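Local coordinates for kinesin-like protein KAR3 (Saccharomyces cerevisiae, PDB 1F9V) that hydrolyses ATP as the motor domain of a kinesin-related protein and probably couples that cycle to force or movement on microtubules, at residues A[22-27]-A[320-325]; A[127-132]-A[234-239]; A[3-8]-A[312-317]; A[145-150]-A[179-184]. The protein carries 2 engineered substitutions. One frame throughout, in Å; residues are numbered along the deposited sequence.

From the N terminus, strand 4-11 runs at once into the central sheet, where contact 3 pairs it with strand 311-318, about 300 residues further on. The chain then enters the small three-stranded sheet, and contact 1 joins residues 22-27 to the loop after strand 311-318; contacts 1 and 3 therefore cross. Contact 2 lies within the span of both, linking the starts of strands 130-141 and 235-244 at the far end of the central sheet, with its centre about 47 Å from that of contact 1. Innermost is contact 4, within the span of contact 2, a local closure that joins the end of strand 144-147 to the loop before strand 184-185.

Contact 1: A[22-27]-A[320-325]; sequences DTSLIN and PSSSHI
Ser24 and Ser322 meet hydroxyl to hydroxyl, Ser24 OG lying 2.8 Å from Ser322 OG, and this pair marks the tightly packed part of the contact. The oxygen of Ser322 also accepts the backbone N-H of Thr23, with Thr23 N 3.1 Å from Ser322 OG, and has a weak further bond to the carbonyl of Asn20. Serine suits both places: its short side chain holds the hydroxyl close to its own backbone, where it can meet the opposing segment. Ser24 OG sits between its own N and carbonyl carbon (chi1 57°), which turns it to Ser322 while its CB rests on Ile325 CD1 at 3.8 Å. The packing is looser toward Pro320. There a water bridges the segments, 2.7 Å from Ser24 OG and giving a proton to Pro320 O at 2.8 Å, and Ile26 CD1 approaches Ile325 CD1 to just 4.3 Å. At the other end Asp22 and Thr23 are exposed to solvent. Ile26 and Ile325 also pack on strand 38-44, through Met40 and Val42. The edge strand 24-28 is thus held against the loop that leads into helix 325-338, with His324 at its N-cap, a junction between the small three-stranded antiparallel sheet and the main body of the kinesin motor fold.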
loop_
_atom_site.group_PDB
_atom_site.type_symbol
_atom_site.label_atom_id
_atom_site.label_comp_id
_atom_site.label_asym_id
_atom_site.label_seq_id
_atom_site.Cartn_x
_atom_site.Cartn_y
_atom_site.Cartn_z
ATOM N N ASP A 22 15.459 0.516 24.502
ATOM C CA ASP A 22 16.482 1.030 25.414
ATOM C C ASP A 22 17.336 2.181 24.884
ATOM O O ASP A 22 17.800 3.017 25.663
ATOM C CB ASP A 22 17.439 -0.094 25.821
ATOM C CG ASP A 22 16.788 -1.140 26.700
ATOM O OD1 ASP A 22 15.656 -0.924 27.186
ATOM O OD2 ASP A 22 17.429 -2.190 26.907
ATOM N N THR A 23 17.559 2.221 23.573
ATOM C CA THR A 23 18.418 3.250 23.000
ATOM C C THR A 23 17.776 4.217 22.012
ATOM O O THR A 23 18.472 4.848 21.216
ATOM C CB THR A 23 19.646 2.602 22.333
ATOM O OG1 THR A 23 19.215 1.588 21.419
ATOM C CG2 THR A 23 20.540 1.956 23.387
ATOM N N SER A 24 16.457 4.341 22.060
ATOM C CA SER A 24 15.763 5.266 21.173
ATOM C C SER A 24 14.387 5.587 21.729
ATOM O O SER A 24 13.892 4.909 22.635
ATOM C CB SER A 24 15.633 4.684 19.756
ATOM O OG SER A 24 14.959 3.442 19.761
ATOM N N LEU A 25 13.775 6.631 21.185
ATOM C CA LEU A 25 12.460 7.048 21.622
ATOM C C LEU A 25 11.586 7.445 20.439
ATOM O O LEU A 25 11.973 8.259 19.605
ATOM C CB LEU A 25 12.578 8.232 22.579
ATOM C CG LEU A 25 11.276 8.963 22.898
ATOM C CD1 LEU A 25 10.394 8.063 23.751
ATOM C CD2 LEU A 25 11.574 10.277 23.612
ATOM N N ILE A 26 10.407 6.853 20.372
ATOM C CA ILE A 26 9.465 7.187 19.322
ATOM C C ILE A 26 8.247 7.672 20.075
ATOM O O ILE A 26 7.614 6.910 20.802
ATOM C CB ILE A 26 9.094 5.959 18.464
ATOM C CG1 ILE A 26 10.296 5.546 17.613
ATOM C CG2 ILE A 26 7.914 6.294 17.565
ATOM C CD1 ILE A 26 10.137 4.202 16.925
ATOM N N ASN A 27 7.936 8.949 19.928
ATOM C CA ASN A 27 6.791 9.525 20.608
ATOM C C ASN A 27 5.743 9.992 19.609
ATOM O O ASN A 27 6.021 10.830 18.750
ATOM C CB ASN A 27 7.236 10.709 21.470
ATOM C CG ASN A 27 6.061 11.492 22.031
ATOM O OD1 ASN A 27 5.135 10.919 22.605
ATOM N ND2 ASN A 27 6.094 12.810 21.864
ATOM N N PRO A 320 8.805 -0.473 16.563
ATOM C CA PRO A 320 8.998 0.487 17.657
ATOM C C PRO A 320 10.346 0.292 18.362
ATOM O O PRO A 320 10.727 1.090 19.221
ATOM C CB PRO A 320 7.852 0.163 18.599
ATOM C CG PRO A 320 7.721 -1.341 18.461
ATOM C CD PRO A 320 8.098 -1.683 17.025
ATOM N N SER A 321 11.064 -0.761 17.987
ATOM C CA SER A 321 12.325 -1.110 18.631
ATOM C C SER A 321 13.614 -0.436 18.182
ATOM O O SER A 321 13.777 -0.069 17.021
ATOM C CB SER A 321 12.481 -2.624 18.587
ATOM O OG SER A 321 11.297 -3.229 19.089
ATOM N N SER A 322 14.537 -0.301 19.138
ATOM C CA SER A 322 15.833 0.351 18.930
ATOM C C SER A 322 16.740 -0.286 17.894
ATOM O O SER A 322 17.452 0.423 17.184
ATOM C CB SER A 322 16.603 0.440 20.254
ATOM O OG SER A 322 15.874 1.181 21.210
ATOM N N SER A 323 16.731 -1.612 17.806
ATOM C CA SER A 323 17.589 -2.290 16.841
ATOM C C SER A 323 17.227 -1.922 15.406
ATOM O O SER A 323 18.037 -2.080 14.495
ATOM C CB SER A 323 17.501 -3.809 17.017
ATOM O OG SER A 323 16.193 -4.285 16.753
ATOM N N HIS A 324 16.013 -1.416 15.214
ATOM C CA HIS A 324 15.543 -1.045 13.881
ATOM C C HIS A 324 15.437 0.456 13.668
ATOM O O HIS A 324 14.946 0.899 12.626
ATOM C CB HIS A 324 14.158 -1.645 13.626
ATOM C CG HIS A 324 14.068 -3.112 13.898
ATOM N ND1 HIS A 324 13.210 -3.641 14.837
ATOM C CD2 HIS A 324 14.697 -4.165 13.326
ATOM C CE1 HIS A 324 13.312 -4.958 14.831
ATOM N NE2 HIS A 324 14.207 -5.301 13.924
ATOM N N ILE A 325 15.891 1.243 14.636
ATOM C CA ILE A 325 15.767 2.693 14.539
ATOM C C ILE A 325 16.318 3.359 13.276
ATOM O O ILE A 325 15.755 4.338 12.782
ATOM C CB ILE A 325 16.376 3.376 15.787
ATOM C CG1 ILE A 325 15.821 4.791 15.917
ATOM C CG2 ILE A 325 17.888 3.361 15.711
ATOM C CD1 ILE A 325 14.330 4.828 16.155
HETATM O O HOH W 1 12.280 3.268 20.001
#

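Contact 2: A[127-132]-A[234-239]; sequences KGWDYK and AHSYGT
Trp129 and Tyr131 turn their rings the same way: in each, CG stands anti to the carbonyl carbon and beside the backbone N (chi1 -83° and -79°), and both rings reach across toward residues 234-239. The far corner of the indole does the touching, CH2 of Trp129 lying 3.7 Å from the methyl CB of Ala234. Ser236 fills the next place, its OG 3.7 Å from Tyr131 CE1 and 4.2 Å from Trp129 CZ3. No hydrogen bond crosses here; the phenol of Tyr131 instead bonds to the carbonyl of Leu81, and its OH lies over one face of the indole, offset toward the rim. The strands concerned, 130-141 and 235-244, are not neighbours in the central sheet of the motor domain. Strand 218-228 runs antiparallel between them, which explains the separation of 8.9 Å between Tyr131 CA and Ser236 CA, and long aromatic groups, facing small alanine and serine, can span it. With an alanine in place of Trp129, a gap would probably open beside Ala234 and one side of the Tyr131 hydroxyl would lose its cover. Just ahead, Gly128 takes a positive phi (80°) as the C-prime residue of a Schellman motif ending helix 109-124. Both aromatic residues also pack on Leu124 of that helix.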
loop_
_atom_site.group_PDB
_atom_site.type_symbol
_atom_site.label_atom_id
_atom_site.label_comp_id
_atom_site.label_asym_id
_atom_site.label_seq_id
_atom_site.Cartn_x
_atom_site.Cartn_y
_atom_site.Cartn_z
ATOM N N LYS A 127 -31.036 0.570 -4.536
ATOM C CA LYS A 127 -30.990 1.701 -5.452
ATOM C C LYS A 127 -30.902 1.189 -6.884
ATOM O O LYS A 127 -30.623 1.948 -7.808
ATOM C CB LYS A 127 -29.787 2.594 -5.138
ATOM C CG LYS A 127 -29.547 2.812 -3.654
ATOM C CD LYS A 127 -30.353 3.989 -3.129
ATOM C CE LYS A 127 -29.598 5.301 -3.298
ATOM N NZ LYS A 127 -28.431 5.177 -4.226
ATOM N N GLY A 128 -31.131 -0.110 -7.053
ATOM C CA GLY A 128 -31.096 -0.712 -8.372
ATOM C C GLY A 128 -29.716 -1.020 -8.921
ATOM O O GLY A 128 -29.568 -1.315 -10.107
ATOM N N TRP A 129 -28.703 -0.967 -8.064
ATOM C CA TRP A 129 -27.338 -1.236 -8.503
ATOM C C TRP A 129 -26.985 -2.719 -8.496
ATOM O O TRP A 129 -27.295 -3.446 -7.555
ATOM C CB TRP A 129 -26.341 -0.476 -7.619
ATOM C CG TRP A 129 -26.125 0.944 -8.026
ATOM C CD1 TRP A 129 -26.627 2.056 -7.416
ATOM C CD2 TRP A 129 -25.355 1.410 -9.143
ATOM N NE1 TRP A 129 -26.219 3.189 -8.085
ATOM C CE2 TRP A 129 -25.437 2.822 -9.148
ATOM C CE3 TRP A 129 -24.604 0.773 -10.142
ATOM C CZ2 TRP A 129 -24.795 3.608 -10.113
ATOM C CZ3 TRP A 129 -23.966 1.556 -11.100
ATOM C CH2 TRP A 129 -24.068 2.959 -11.078
ATOM N N ASP A 130 -26.340 -3.163 -9.566
ATOM C CA ASP A 130 -25.898 -4.540 -9.675
ATOM C C ASP A 130 -24.394 -4.449 -9.868
ATOM O O ASP A 130 -23.926 -3.904 -10.866
ATOM C CB ASP A 130 -26.539 -5.224 -10.881
ATOM C CG ASP A 130 -26.236 -6.711 -10.935
ATOM O OD1 ASP A 130 -25.795 -7.274 -9.911
ATOM O OD2 ASP A 130 -26.440 -7.321 -12.005
ATOM N N TYR A 131 -23.640 -4.973 -8.908
ATOM C CA TYR A 131 -22.184 -4.925 -8.976
ATOM C C TYR A 131 -21.569 -6.305 -9.135
ATOM O O TYR A 131 -22.010 -7.271 -8.511
ATOM C CB TYR A 131 -21.615 -4.285 -7.699
ATOM C CG TYR A 131 -21.689 -2.777 -7.640
ATOM C CD1 TYR A 131 -20.656 -1.985 -8.147
ATOM C CD2 TYR A 131 -22.770 -2.138 -7.037
ATOM C CE1 TYR A 131 -20.698 -0.597 -8.050
ATOM C CE2 TYR A 131 -22.822 -0.748 -6.934
ATOM C CZ TYR A 131 -21.782 0.014 -7.443
ATOM O OH TYR A 131 -21.834 1.380 -7.341
ATOM N N LYS A 132 -20.540 -6.393 -9.970
ATOM C CA LYS A 132 -19.831 -7.647 -10.175
ATOM C C LYS A 132 -18.399 -7.392 -9.742
ATOM O O LYS A 132 -17.858 -6.322 -10.003
ATOM C CB LYS A 132 -19.864 -8.073 -11.644
ATOM C CG LYS A 132 -21.160 -8.758 -12.038
ATOM C CD LYS A 132 -22.238 -7.729 -12.340
ATOM C CE LYS A 132 -21.742 -6.669 -13.320
ATOM N NZ LYS A 132 -22.587 -5.443 -13.293
ATOM N N ALA A 234 -27.197 3.942 -15.438
ATOM C CA ALA A 234 -25.862 4.350 -15.016
ATOM C C ALA A 234 -24.875 3.191 -15.035
ATOM O O ALA A 234 -25.256 2.023 -14.925
ATOM C CB ALA A 234 -25.922 4.956 -13.621
ATOM N N HIS A 235 -23.598 3.524 -15.177
ATOM C CA HIS A 235 -22.541 2.524 -15.202
ATOM C C HIS A 235 -21.382 3.071 -14.386
ATOM O O HIS A 235 -21.200 4.286 -14.297
ATOM C CB HIS A 235 -22.078 2.269 -16.640
ATOM C CG HIS A 235 -22.790 1.140 -17.322
ATOM N ND1 HIS A 235 -24.030 1.283 -17.907
ATOM C CD2 HIS A 235 -22.417 -0.145 -17.548
ATOM C CE1 HIS A 235 -24.390 0.139 -18.465
ATOM N NE2 HIS A 235 -23.426 -0.743 -18.261
ATOM N N SER A 236 -20.606 2.178 -13.783
ATOM C CA SER A 236 -19.460 2.594 -12.987
ATOM C C SER A 236 -18.413 1.488 -12.954
ATOM O O SER A 236 -18.749 0.304 -12.918
ATOM C CB SER A 236 -19.902 2.959 -11.564
ATOM O OG SER A 236 -19.827 1.850 -10.690
ATOM N N TYR A 237 -17.143 1.883 -12.992
ATOM C CA TYR A 237 -16.041 0.931 -12.958
ATOM C C TYR A 237 -14.889 1.508 -12.148
ATOM O O TYR A 237 -14.428 2.610 -12.417
ATOM C CB TYR A 237 -15.561 0.614 -14.374
ATOM C CG TYR A 237 -14.702 -0.626 -14.451
ATOM C CD1 TYR A 237 -15.276 -1.899 -14.509
ATOM C CD2 TYR A 237 -13.311 -0.531 -14.460
ATOM C CE1 TYR A 237 -14.482 -3.045 -14.576
ATOM C CE2 TYR A 237 -12.513 -1.668 -14.528
ATOM C CZ TYR A 237 -13.102 -2.919 -14.588
ATOM O OH TYR A 237 -12.306 -4.033 -14.682
ATOM N N GLY A 238 -14.436 0.760 -11.152
ATOM C CA GLY A 238 -13.339 1.224 -10.323
ATOM C C GLY A 238 -12.420 0.075 -9.984
ATOM O O GLY A 238 -12.870 -1.059 -9.825
ATOM N N THR A 239 -11.128 0.359 -9.872
ATOM C CA THR A 239 -10.162 -0.680 -9.554
ATOM C C THR A 239 -9.378 -0.350 -8.281
ATOM O O THR A 239 -8.963 0.788 -8.074
ATOM C CB THR A 239 -9.171 -0.878 -10.728
ATOM O OG1 THR A 239 -9.894 -1.328 -11.883
ATOM C CG2 THR A 239 -8.114 -1.899 -10.379
#

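Contact 3: A[3-8]-A[312-317]. With ADP (adenosine-5'-diphosphate), chain D.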
loop_
_atom_site.group_PDB
_atom_site.type_symbol
_atom_site.label_atom_id
_atom_site.label_comp_id
_atom_site.label_asym_id
_atom_site.label_seq_id
_atom_site.Cartn_x
_atom_site.Cartn_y
_atom_site.Cartn_z
ATOM N N GLY A 3 -2.397 15.361 -7.076
ATOM C CA GLY A 3 -3.136 14.077 -6.944
ATOM C C GLY A 3 -3.686 13.868 -5.546
ATOM O O GLY A 3 -3.224 14.490 -4.588
ATOM N N ASN A 4 -4.674 12.987 -5.428
ATOM C CA ASN A 4 -5.299 12.694 -4.141
ATOM C C ASN A 4 -4.478 11.640 -3.413
ATOM O O ASN A 4 -4.699 10.437 -3.569
ATOM C CB ASN A 4 -6.717 12.190 -4.361
ATOM C CG ASN A 4 -7.542 12.230 -3.102
ATOM O OD1 ASN A 4 -7.045 11.934 -2.017
ATOM N ND2 ASN A 4 -8.809 12.599 -3.235
ATOM N N ILE A 5 -3.536 12.110 -2.604
ATOM C CA ILE A 5 -2.630 11.235 -1.879
ATOM C C ILE A 5 -2.634 11.494 -0.376
ATOM O O ILE A 5 -2.724 12.636 0.061
ATOM C CB ILE A 5 -1.184 11.440 -2.393
ATOM C CG1 ILE A 5 -1.101 11.087 -3.881
ATOM C CG2 ILE A 5 -0.210 10.606 -1.583
ATOM C CD1 ILE A 5 -0.010 11.836 -4.616
ATOM N N ARG A 6 -2.532 10.425 0.404
ATOM C CA ARG A 6 -2.472 10.535 1.856
ATOM C C ARG A 6 -1.456 9.538 2.362
ATOM O O ARG A 6 -1.203 8.514 1.727
ATOM C CB ARG A 6 -3.831 10.261 2.475
ATOM C CG ARG A 6 -4.860 11.242 2.001
ATOM C CD ARG A 6 -5.584 11.893 3.139
ATOM N NE ARG A 6 -6.929 12.325 2.758
ATOM C CZ ARG A 6 -7.231 13.018 1.664
ATOM N NH1 ARG A 6 -6.286 13.378 0.802
ATOM N NH2 ARG A 6 -8.494 13.360 1.436
ATOM N N VAL A 7 -0.866 9.846 3.509
ATOM C CA VAL A 7 0.142 8.993 4.103
ATOM C C VAL A 7 -0.178 8.670 5.559
ATOM O O VAL A 7 -0.452 9.572 6.351
ATOM C CB VAL A 7 1.524 9.682 4.044
ATOM C CG1 VAL A 7 2.586 8.778 4.645
ATOM C CG2 VAL A 7 1.859 10.044 2.592
ATOM N N TYR A 8 -0.170 7.382 5.891
ATOM C CA TYR A 8 -0.406 6.920 7.261
ATOM C C TYR A 8 0.843 6.180 7.717
ATOM O O TYR A 8 1.504 5.503 6.922
ATOM C CB TYR A 8 -1.561 5.917 7.346
ATOM C CG TYR A 8 -2.946 6.443 7.062
ATOM C CD1 TYR A 8 -3.202 7.808 6.929
ATOM C CD2 TYR A 8 -4.014 5.558 6.932
ATOM C CE1 TYR A 8 -4.496 8.273 6.674
ATOM C CE2 TYR A 8 -5.300 6.010 6.679
ATOM C CZ TYR A 8 -5.537 7.359 6.549
ATOM O OH TYR A 8 -6.821 7.786 6.286
ATOM N N THR A 312 -4.823 7.634 -3.626
ATOM C CA THR A 312 -3.715 6.804 -3.190
ATOM C C THR A 312 -3.400 6.979 -1.715
ATOM O O THR A 312 -3.423 8.091 -1.197
ATOM C CB THR A 312 -2.452 7.131 -4.007
ATOM O OG1 THR A 312 -2.664 6.730 -5.366
ATOM C CG2 THR A 312 -1.234 6.404 -3.444
ATOM N N LEU A 313 -3.113 5.863 -1.055
ATOM C CA LEU A 313 -2.758 5.871 0.356
ATOM C C LEU A 313 -1.439 5.131 0.531
ATOM O O LEU A 313 -1.318 3.965 0.156
ATOM C CB LEU A 313 -3.840 5.183 1.197
ATOM C CG LEU A 313 -3.431 4.820 2.633
ATOM C CD1 LEU A 313 -3.098 6.091 3.412
ATOM C CD2 LEU A 313 -4.561 4.051 3.313
ATOM N N MET A 314 -0.443 5.825 1.074
ATOM C CA MET A 314 0.851 5.208 1.342
ATOM C C MET A 314 0.777 4.830 2.820
ATOM O O MET A 314 0.490 5.672 3.667
ATOM C CB MET A 314 1.999 6.195 1.100
ATOM C CG MET A 314 1.953 6.894 -0.264
ATOM S SD MET A 314 2.101 5.752 -1.671
ATOM C CE MET A 314 3.720 4.936 -1.293
ATOM N N PHE A 315 1.015 3.560 3.110
ATOM C CA PHE A 315 0.952 3.039 4.469
ATOM C C PHE A 315 2.360 2.637 4.914
ATOM O O PHE A 315 2.857 1.581 4.529
ATOM C CB PHE A 315 0.011 1.825 4.482
ATOM C CG PHE A 315 -0.690 1.615 5.785
ATOM C CD1 PHE A 315 -0.025 1.016 6.848
ATOM C CD2 PHE A 315 -2.009 2.011 5.956
ATOM C CE1 PHE A 315 -0.668 0.814 8.075
ATOM C CE2 PHE A 315 -2.661 1.814 7.175
ATOM C CZ PHE A 315 -1.986 1.212 8.236
ATOM N N VAL A 316 2.997 3.474 5.729
ATOM C CA VAL A 316 4.355 3.184 6.176
ATOM C C VAL A 316 4.415 2.484 7.529
ATOM O O VAL A 316 4.070 3.049 8.570
ATOM C CB VAL A 316 5.214 4.466 6.193
ATOM C CG1 VAL A 316 6.629 4.149 6.650
ATOM C CG2 VAL A 316 5.248 5.074 4.794
ATOM N N ASN A 317 4.858 1.233 7.479
ATOM C CA ASN A 317 4.979 0.376 8.644
ATOM C C ASN A 317 6.351 0.507 9.266
ATOM O O ASN A 317 7.363 0.482 8.566
ATOM C CB ASN A 317 4.764 -1.083 8.235
ATOM C CG ASN A 317 3.367 -1.338 7.721
ATOM O OD1 ASN A 317 3.148 -1.463 6.516
ATOM N ND2 ASN A 317 2.409 -1.419 8.634
HETATM P PB ADP D . -11.862 14.559 3.829
HETATM O O1B ADP D . -11.584 15.985 3.475
HETATM O O2B ADP D . -10.527 13.640 3.655
HETATM O O3B ADP D . -12.411 14.446 5.214
HETATM P PA ADP D . -12.714 13.083 1.482
HETATM O O1A ADP D . -13.832 13.389 0.571
HETATM O O2A ADP D . -11.407 13.415 0.883
HETATM O O3A ADP D . -12.872 13.946 2.802
HETATM O "O5'" ADP D . -12.783 11.569 2.026
HETATM C "C5'" ADP D . -13.079 11.336 3.406
HETATM C "C4'" ADP D . -12.426 10.063 3.944
HETATM O "O4'" ADP D . -12.111 9.081 2.925
HETATM C "C3'" ADP D . -11.148 10.341 4.705
HETATM O "O3'" ADP D . -11.366 10.647 6.092
HETATM C "C2'" ADP D . -10.314 9.101 4.499
HETATM O "O2'" ADP D . -10.516 8.123 5.533
HETATM C "C1'" ADP D . -10.734 8.638 3.106
HETATM N N9 ADP D . -9.769 9.107 2.025
HETATM C C8 ADP D . -10.006 10.010 1.055
HETATM N N7 ADP D . -8.908 10.136 0.286
HETATM C C5 ADP D . -7.978 9.325 0.746
HETATM C C6 ADP D . -6.654 8.988 0.394
HETATM N N6 ADP D . -6.054 9.566 -0.665
HETATM N N1 ADP D . -5.958 8.063 1.138
HETATM C C2 ADP D . -6.509 7.449 2.209
HETATM N N3 ADP D . -7.775 7.757 2.551
HETATM C C4 ADP D . -8.530 8.665 1.870
#
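Tyr8 and Leu313 cross at about a right angle, the leucine methyl CD1 sitting 3.7 Å from the centre of the phenol ring and 13° off its normal, a CH-pi contact. Phe315 comes to the edge of the same ring, CE2 in its plane and 4.0 Å from Tyr8 CD2. On this face too, Arg6 CG lies 3.3 Å from ADP C6; beyond it the chain bends at chi2 (-128°) and brings one face of the guanidinium over ADP N7. Its NH2 then donates to the phosphate oxygen O2B of ADP at 3.0 Å. The adenine amino group N6 bonds Asn4 OD1 at 2.9 Å and the carbonyl oxygen of Thr312 at 3.1 Å. A leucine in place of Arg6 would probably leave the ADP phosphates without this positive mate. Between the strands, five backbone hydrogen bonds make a parallel ladder; one of them, from Met314 N to Arg6 O, is nearly straight (169°). This nucleotide site is separate from the P-loop site. The reverse face, with Val7 and Met314, packs on Val338 of helix 325-338, while helix 66-77 lies against Tyr8, Leu313 and Phe315, and strands 58-60 and 86-91 extend the sheet beyond 4-11 and 311-318.

Contact 4: A[145-150]-A[179-184]; sequences IVDLLR and TNVTSC
Asp147 and Thr182 meet where strand 144-147 ends in an Asx turn, Asp147 OD1 accepting the N-H of Leu149 at 3.0 Å, within a type I turn that runs on to Arg150. The hydrogen bonds across the contact fall on the other carboxylate oxygen. Thr182 OG1 donates to the syn lone pair of Asp147 OD2 at 2.8 Å, while the backbone Thr182 N reaches OD2 at the same distance from above the carboxylate plane, by a nearly straight bond (171°). Asp147 CG is anti to the backbone N (chi1 178°), which carries the group out to the loop. An aspartate suits this place, since one short side chain accepts from its own turn and from both donors of a threonine. A water adds to the grip on OD2, donating to it at 2.7 Å and to the carbonyl oxygen of Asn180 as well. Asn180, at a positive phi of 59° that asparagine tolerates readily, sends ND2 away to the carbonyl of Lys164. Van der Waals contacts flank the polar set: Val181 CG1 lies against the carboxylate, 4.1 Å from Asp147 CG, and Leu149 CB touches Thr182 CB at 4.0 Å. Leu149 and Cys184 both pack on Ile195 of helix 192-199, and in their apolar contact Leu149 CD1 stands 3.9 Å from Cys184 SG.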
loop_
_atom_site.group_PDB
_atom_site.type_symbol
_atom_site.label_atom_id
_atom_site.label_comp_id
_atom_site.label_asym_id
_atom_site.label_seq_id
_atom_site.Cartn_x
_atom_site.Cartn_y
_atom_site.Cartn_z
ATOM N N ILE A 145 6.430 -9.897 -13.848
ATOM C CA ILE A 145 5.128 -10.186 -13.265
ATOM C C ILE A 145 4.929 -11.692 -13.170
ATOM O O ILE A 145 5.242 -12.432 -14.105
ATOM C CB ILE A 145 3.988 -9.580 -14.120
ATOM C CG1 ILE A 145 3.996 -8.056 -13.985
ATOM C CG2 ILE A 145 2.636 -10.163 -13.692
ATOM C CD1 ILE A 145 3.046 -7.334 -14.938
ATOM N N VAL A 146 4.422 -12.138 -12.025
ATOM C CA VAL A 146 4.141 -13.544 -11.782
ATOM C C VAL A 146 2.688 -13.645 -11.325
ATOM O O VAL A 146 2.237 -12.860 -10.496
ATOM C CB VAL A 146 5.053 -14.133 -10.675
ATOM C CG1 VAL A 146 4.610 -15.544 -10.332
ATOM C CG2 VAL A 146 6.498 -14.137 -11.137
ATOM N N ASP A 147 1.957 -14.600 -11.886
ATOM C CA ASP A 147 0.559 -14.811 -11.540
ATOM C C ASP A 147 0.517 -15.779 -10.359
ATOM O O ASP A 147 0.855 -16.954 -10.502
ATOM C CB ASP A 147 -0.178 -15.399 -12.748
ATOM C CG ASP A 147 -1.640 -15.694 -12.467
ATOM O OD1 ASP A 147 -2.147 -15.321 -11.388
ATOM O OD2 ASP A 147 -2.290 -16.310 -13.343
ATOM N N LEU A 148 0.109 -15.278 -9.194
ATOM C CA LEU A 148 0.053 -16.100 -7.984
ATOM C C LEU A 148 -1.126 -17.058 -7.972
ATOM O O LEU A 148 -1.155 -18.007 -7.186
ATOM C CB LEU A 148 0.003 -15.206 -6.734
ATOM C CG LEU A 148 1.127 -14.178 -6.552
ATOM C CD1 LEU A 148 0.907 -13.378 -5.270
ATOM C CD2 LEU A 148 2.466 -14.887 -6.508
ATOM N N LEU A 149 -2.099 -16.812 -8.842
ATOM C CA LEU A 149 -3.278 -17.663 -8.924
ATOM C C LEU A 149 -3.188 -18.644 -10.088
ATOM O O LEU A 149 -4.171 -19.290 -10.436
ATOM C CB LEU A 149 -4.535 -16.806 -9.079
ATOM C CG LEU A 149 -4.747 -15.697 -8.044
ATOM C CD1 LEU A 149 -6.076 -15.015 -8.292
ATOM C CD2 LEU A 149 -4.705 -16.283 -6.640
ATOM N N ARG A 150 -2.008 -18.757 -10.687
ATOM C CA ARG A 150 -1.823 -19.653 -11.822
ATOM C C ARG A 150 -2.121 -21.099 -11.447
ATOM O O ARG A 150 -1.656 -21.594 -10.420
ATOM C CB ARG A 150 -0.395 -19.530 -12.370
ATOM C CG ARG A 150 0.663 -20.300 -11.586
ATOM C CD ARG A 150 0.810 -21.723 -12.122
ATOM N NE ARG A 150 1.978 -22.422 -11.586
ATOM C CZ ARG A 150 2.541 -23.485 -12.157
ATOM N NH1 ARG A 150 2.047 -23.976 -13.289
ATOM N NH2 ARG A 150 3.604 -24.053 -11.601
ATOM N N THR A 179 -1.908 -9.772 -19.834
ATOM C CA THR A 179 -2.189 -11.000 -20.564
ATOM C C THR A 179 -1.784 -12.262 -19.812
ATOM O O THR A 179 -0.777 -12.290 -19.093
ATOM C CB THR A 179 -1.493 -10.998 -21.932
ATOM O OG1 THR A 179 -0.078 -11.043 -21.745
ATOM C CG2 THR A 179 -1.851 -9.751 -22.703
ATOM N N ASN A 180 -2.599 -13.298 -19.980
ATOM C CA ASN A 180 -2.370 -14.599 -19.370
ATOM C C ASN A 180 -2.288 -14.604 -17.848
ATOM O O ASN A 180 -1.554 -15.399 -17.268
ATOM C CB ASN A 180 -1.109 -15.220 -19.963
ATOM C CG ASN A 180 -1.190 -15.347 -21.473
ATOM O OD1 ASN A 180 -2.189 -15.836 -22.011
ATOM N ND2 ASN A 180 -0.147 -14.898 -22.164
ATOM N N VAL A 181 -3.047 -13.715 -17.211
ATOM C CA VAL A 181 -3.079 -13.640 -15.759
ATOM C C VAL A 181 -4.466 -14.051 -15.310
ATOM O O VAL A 181 -5.462 -13.474 -15.742
ATOM C CB VAL A 181 -2.798 -12.219 -15.242
ATOM C CG1 VAL A 181 -3.226 -12.108 -13.773
ATOM C CG2 VAL A 181 -1.315 -11.895 -15.403
ATOM N N THR A 182 -4.525 -15.055 -14.447
ATOM C CA THR A 182 -5.791 -15.555 -13.940
ATOM C C THR A 182 -6.628 -14.487 -13.247
ATOM O O THR A 182 -6.126 -13.738 -12.404
ATOM C CB THR A 182 -5.560 -16.697 -12.937
ATOM O OG1 THR A 182 -4.739 -17.698 -13.539
ATOM C CG2 THR A 182 -6.879 -17.314 -12.512
ATOM N N SER A 183 -7.900 -14.401 -13.618
ATOM C CA SER A 183 -8.811 -13.467 -12.968
ATOM C C SER A 183 -9.936 -14.317 -12.392
ATOM O O SER A 183 -10.385 -15.280 -13.019
ATOM C CB SER A 183 -9.370 -12.438 -13.944
ATOM O OG SER A 183 -10.108 -11.448 -13.242
ATOM N N CYS A 184 -10.386 -13.966 -11.195
ATOM C CA CYS A 184 -11.428 -14.726 -10.523
ATOM C C CYS A 184 -12.620 -13.891 -10.091
ATOM O O CYS A 184 -12.474 -12.753 -9.640
ATOM C CB CYS A 184 -10.846 -15.421 -9.290
ATOM S SG CYS A 184 -9.440 -16.486 -9.642
HETATM O O HOH W 2 -4.037 -13.564 -10.636
HETATM O O HOH W 3 -1.306 -17.526 -15.497
#